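Local coordinates for sorbitol-6-phosphate dehydrogenase (PDB 5O3Z), which probably catalyses the NAD-dependent oxidation of sorbitol 6-phosphate at C2 to fructose 6-phosphate, as a short-chain dehydrogenase/reductase of the fire-blight bacterium Erwinia amylovora, at residues A93-R105 against V150-K162. Numbering follows the deposited sequence.
Sequences AGVAKAAPITQFR and VGSKHNSGYSAAK
Tyr158 is clasped between an alanine and a lysine: Ala96 CB stands over the centre of one ring face, 4.1 Å from the centroid in a CH-pi contact, and Lys162 CG lies over the opposite face. With CG anti to the backbone N (chi1 -164°), the ring reaches from helix 156-176 to the loop after strand 88-91, where its CD1 meets Val95 O at 3.5 Å. Lys162 bends about its CB-CG bond, then runs extended until NZ gives Ala93 O a weak hydrogen bond; Asn116 OD1 and Ile143 O take further weak bonds. At the other end Pro100 CD lies over one face of the His154 imidazole, 4.2 Å from the ring centroid and nearly on its normal, while Lys153 CG backs the far face. The backbone between them is pinned by Ala99 N to His154 O, 2.8 Å, in the carbonyl plane and on a lone pair. Phe104 points into the first turn of the helix: Ser156 OG rests over one face toward the rim, and CZ comes within 3.6 Å of Gly157 N, close against a residue without a side chain. Two waters bridge the segments, each donating to a loop carbonyl (Lys97 O, Ala99 O) and accepting from a backbone N-H of the first helical turn (Tyr158 N, Ser156 N). Asp175 of the second subunit receives bonds from both Ile101 N and His154 N, tying both segments to the assembly. Tyr158 and Lys162 have the YxxxK spacing of the SDR family, an arrangement that, with Asn116, is consistent with the Asn, Tyr and Lys of the SDR active site; Ala96 CB and Lys162 CG, on opposite faces, probably restrict rotation of the tyrosine ring.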
loop_
_atom_site.group_PDB
_atom_site.type_symbol
_atom_site.label_atom_id
_atom_site.label_comp_id
_atom_site.label_asym_id
_atom_site.label_seq_id
_atom_site.Cartn_x
_atom_site.Cartn_y
_atom_site.Cartn_z
ATOM N N ALA A 93 17.485 -11.168 -12.727
ATOM C CA ALA A 93 18.374 -10.298 -13.459
ATOM C C ALA A 93 18.346 -8.904 -12.872
ATOM O O ALA A 93 17.420 -8.534 -12.123
ATOM C CB ALA A 93 17.960 -10.267 -14.924
ATOM N N GLY A 94 19.414 -8.155 -13.134
ATOM C CA GLY A 94 19.455 -6.705 -12.899
ATOM C C GLY A 94 20.140 -6.308 -11.615
ATOM O O GLY A 94 19.934 -6.958 -10.580
ATOM N N VAL A 95 20.937 -5.233 -11.695
ATOM C CA VAL A 95 21.781 -4.730 -10.583
ATOM C C VAL A 95 21.602 -3.201 -10.417
ATOM O O VAL A 95 21.067 -2.522 -11.305
ATOM C CB VAL A 95 23.296 -5.100 -10.740
ATOM C CG1 VAL A 95 23.469 -6.454 -11.417
ATOM C CG2 VAL A 95 24.094 -4.048 -11.510
ATOM N N ALA A 96 22.065 -2.682 -9.280
ATOM C CA ALA A 96 21.825 -1.299 -8.897
ATOM C C ALA A 96 22.998 -0.420 -9.338
ATOM O O ALA A 96 24.162 -0.769 -9.108
ATOM C CB ALA A 96 21.616 -1.200 -7.387
ATOM N N LYS A 97 22.681 0.699 -9.995
ATOM C CA LYS A 97 23.661 1.763 -10.254
ATOM C C LYS A 97 23.190 3.104 -9.667
ATOM O O LYS A 97 22.087 3.594 -10.007
ATOM C CB LYS A 97 23.978 1.931 -11.751
ATOM C CG LYS A 97 25.052 2.996 -12.015
ATOM C CD LYS A 97 26.325 2.797 -11.176
ATOM C CE LYS A 97 27.296 3.977 -11.232
ATOM N NZ LYS A 97 28.194 3.900 -12.416
ATOM N N ALA A 98 24.056 3.686 -8.828
ATOM C CA ALA A 98 23.723 4.785 -7.974
ATOM C C ALA A 98 24.369 6.069 -8.463
ATOM O O ALA A 98 25.563 6.082 -8.784
ATOM C CB ALA A 98 24.211 4.506 -6.557
ATOM N N ALA A 99 23.575 7.143 -8.468
ATOM C CA ALA A 99 24.017 8.507 -8.751
ATOM C C ALA A 99 22.800 9.400 -8.521
ATOM O O ALA A 99 21.676 9.007 -8.920
ATOM C CB ALA A 99 24.473 8.657 -10.203
ATOM N N PRO A 100 23.012 10.601 -7.936
ATOM C CA PRO A 100 21.846 11.529 -7.777
ATOM C C PRO A 100 21.281 11.863 -9.131
ATOM O O PRO A 100 22.007 11.778 -10.124
ATOM C CB PRO A 100 22.430 12.765 -7.083
ATOM C CG PRO A 100 23.906 12.658 -7.257
ATOM C CD PRO A 100 24.254 11.192 -7.391
ATOM N N ILE A 101 19.976 12.148 -9.173
ATOM C CA ILE A 101 19.270 12.429 -10.442
ATOM C C ILE A 101 20.039 13.453 -11.322
ATOM O O ILE A 101 20.114 13.300 -12.555
ATOM C CB ILE A 101 17.795 12.857 -10.187
ATOM C CG1 ILE A 101 17.046 13.085 -11.505
ATOM C CG2 ILE A 101 17.705 14.148 -9.380
ATOM C CD1 ILE A 101 16.922 11.890 -12.431
ATOM N N THR A 102 20.649 14.462 -10.687
ATOM C CA THR A 102 21.339 15.544 -11.419
ATOM C C THR A 102 22.632 15.071 -12.172
ATOM O O THR A 102 23.163 15.825 -12.974
ATOM C CB THR A 102 21.632 16.770 -10.500
ATOM O OG1 THR A 102 22.244 16.319 -9.282
ATOM C CG2 THR A 102 20.325 17.544 -10.149
ATOM N N GLN A 103 23.118 13.850 -11.906
ATOM C CA GLN A 103 24.246 13.215 -12.623
ATOM C C GLN A 103 23.911 11.825 -13.199
ATOM O O GLN A 103 24.833 11.101 -13.635
ATOM C CB GLN A 103 25.463 13.037 -11.692
ATOM C CG GLN A 103 25.916 14.263 -10.921
ATOM C CD GLN A 103 26.723 13.930 -9.641
ATOM O OE1 GLN A 103 27.221 12.806 -9.430
ATOM N NE2 GLN A 103 26.862 14.930 -8.786
ATOM N N PHE A 104 22.624 11.446 -13.236
ATOM C CA PHE A 104 22.252 10.041 -13.512
ATOM C C PHE A 104 22.150 9.957 -14.995
ATOM O O PHE A 104 21.534 10.805 -15.592
ATOM C CB PHE A 104 20.916 9.632 -12.828
ATOM C CG PHE A 104 20.702 8.139 -12.757
ATOM C CD1 PHE A 104 20.514 7.388 -13.922
ATOM C CD2 PHE A 104 20.702 7.471 -11.535
ATOM C CE1 PHE A 104 20.349 6.024 -13.862
ATOM C CE2 PHE A 104 20.537 6.106 -11.493
ATOM C CZ PHE A 104 20.370 5.384 -12.650
ATOM N N ARG A 105 22.742 8.931 -15.596
ATOM C CA ARG A 105 22.909 8.896 -17.064
ATOM C C ARG A 105 21.779 8.178 -17.727
ATOM O O ARG A 105 21.372 7.160 -17.239
ATOM C CB ARG A 105 24.171 8.132 -17.404
ATOM C CG ARG A 105 25.438 8.824 -16.965
ATOM C CD ARG A 105 26.489 7.769 -16.730
ATOM N NE ARG A 105 27.653 8.075 -17.525
ATOM C CZ ARG A 105 28.597 7.188 -17.816
ATOM N NH1 ARG A 105 28.551 5.926 -17.326
ATOM N NH2 ARG A 105 29.610 7.574 -18.570
ATOM N N VAL A 150 9.652 0.717 -2.005
ATOM C CA VAL A 150 10.076 2.049 -1.610
ATOM C C VAL A 150 11.199 2.552 -2.519
ATOM O O VAL A 150 12.217 1.891 -2.733
ATOM C CB VAL A 150 10.549 2.088 -0.146
ATOM C CG1 VAL A 150 9.460 1.611 0.694
ATOM C CG2 VAL A 150 11.670 1.173 0.159
ATOM N N GLY A 151 11.010 3.765 -3.037
ATOM C CA GLY A 151 11.934 4.393 -3.933
ATOM C C GLY A 151 13.270 4.597 -3.216
ATOM O O GLY A 151 13.322 4.619 -1.992
ATOM N N SER A 152 14.343 4.600 -3.983
ATOM C CA SER A 152 15.718 4.567 -3.446
ATOM C C SER A 152 16.397 5.836 -3.853
ATOM O O SER A 152 16.307 6.270 -5.004
ATOM C CB SER A 152 16.466 3.321 -3.950
ATOM O OG SER A 152 17.807 3.349 -3.458
ATOM N N LYS A 153 16.954 6.510 -2.868
ATOM C CA LYS A 153 17.707 7.718 -3.050
ATOM C C LYS A 153 18.910 7.362 -3.911
ATOM O O LYS A 153 19.486 6.317 -3.692
ATOM C CB LYS A 153 18.157 8.234 -1.687
ATOM C CG LYS A 153 18.829 9.590 -1.716
ATOM C CD LYS A 153 19.007 10.157 -0.327
ATOM C CE LYS A 153 19.365 11.607 -0.444
ATOM N NZ LYS A 153 19.784 12.204 0.862
ATOM N N HIS A 154 19.202 8.150 -4.938
ATOM C CA HIS A 154 20.328 7.906 -5.895
ATOM C C HIS A 154 20.202 6.649 -6.763
ATOM O O HIS A 154 21.132 6.240 -7.404
ATOM C CB HIS A 154 21.693 7.962 -5.174
ATOM C CG HIS A 154 21.929 9.260 -4.453
ATOM N ND1 HIS A 154 23.011 9.485 -3.618
ATOM C CD2 HIS A 154 21.222 10.419 -4.459
ATOM C CE1 HIS A 154 22.959 10.716 -3.137
ATOM N NE2 HIS A 154 21.892 11.313 -3.647
ATOM N N ASN A 155 19.027 6.059 -6.811
ATOM C CA ASN A 155 18.841 4.837 -7.505
ATOM C C ASN A 155 17.602 4.851 -8.322
ATOM O O ASN A 155 16.921 3.843 -8.423
ATOM C CB ASN A 155 18.824 3.705 -6.479
ATOM C CG ASN A 155 20.218 3.290 -6.074
ATOM O OD1 ASN A 155 20.893 2.612 -6.845
ATOM N ND2 ASN A 155 20.679 3.742 -4.894
ATOM N N SER A 156 17.350 5.992 -8.963
ATOM C CA SER A 156 16.156 6.188 -9.782
ATOM C C SER A 156 15.906 5.129 -10.847
ATOM O O SER A 156 14.764 4.695 -11.035
ATOM C CB SER A 156 16.137 7.619 -10.362
ATOM O OG SER A 156 17.111 7.793 -11.390
ATOM N N GLY A 157 16.971 4.730 -11.567
ATOM C CA GLY A 157 16.845 3.765 -12.624
ATOM C C GLY A 157 16.400 2.414 -12.134
ATOM O O GLY A 157 15.472 1.772 -12.669
ATOM N N TYR A 158 17.037 2.028 -11.043
ATOM C CA TYR A 158 16.699 0.812 -10.332
ATOM C C TYR A 158 15.252 0.823 -9.749
ATOM O O TYR A 158 14.521 -0.079 -10.004
ATOM C CB TYR A 158 17.781 0.520 -9.287
ATOM C CG TYR A 158 17.764 -0.917 -8.732
ATOM C CD1 TYR A 158 18.078 -2.005 -9.551
ATOM C CD2 TYR A 158 17.443 -1.173 -7.379
ATOM C CE1 TYR A 158 18.095 -3.309 -9.049
ATOM C CE2 TYR A 158 17.442 -2.483 -6.863
ATOM C CZ TYR A 158 17.788 -3.548 -7.705
ATOM O OH TYR A 158 17.783 -4.859 -7.259
ATOM N N SER A 159 14.829 1.867 -9.039
ATOM C CA SER A 159 13.458 1.908 -8.518
ATOM C C SER A 159 12.361 1.951 -9.579
ATOM O O SER A 159 11.378 1.257 -9.484
ATOM C CB SER A 159 13.274 3.049 -7.541
ATOM O OG SER A 159 13.903 2.727 -6.293
ATOM N N ALA A 160 12.560 2.768 -10.588
ATOM C CA ALA A 160 11.645 2.854 -11.696
ATOM C C ALA A 160 11.378 1.443 -12.297
ATOM O O ALA A 160 10.233 1.025 -12.535
ATOM C CB ALA A 160 12.221 3.816 -12.740
ATOM N N ALA A 161 12.460 0.700 -12.501
ATOM C CA ALA A 161 12.369 -0.563 -13.181
ATOM C C ALA A 161 11.793 -1.635 -12.275
ATOM O O ALA A 161 11.050 -2.419 -12.731
ATOM C CB ALA A 161 13.750 -0.974 -13.635
ATOM N N LYS A 162 12.145 -1.614 -10.973
ATOM C CA LYS A 162 11.663 -2.583 -10.009
ATOM C C LYS A 162 10.223 -2.330 -9.651
ATOM O O LYS A 162 9.459 -3.254 -9.617
ATOM C CB LYS A 162 12.521 -2.608 -8.741
ATOM C CG LYS A 162 13.921 -3.218 -8.915
ATOM C CD LYS A 162 13.897 -4.639 -9.476
ATOM C CE LYS A 162 15.313 -5.165 -9.768
ATOM N NZ LYS A 162 15.309 -6.629 -10.082
HETATM O O HOH W 1 19.699 3.028 -10.493
HETATM O O HOH W 2 18.693 8.674 -8.743
#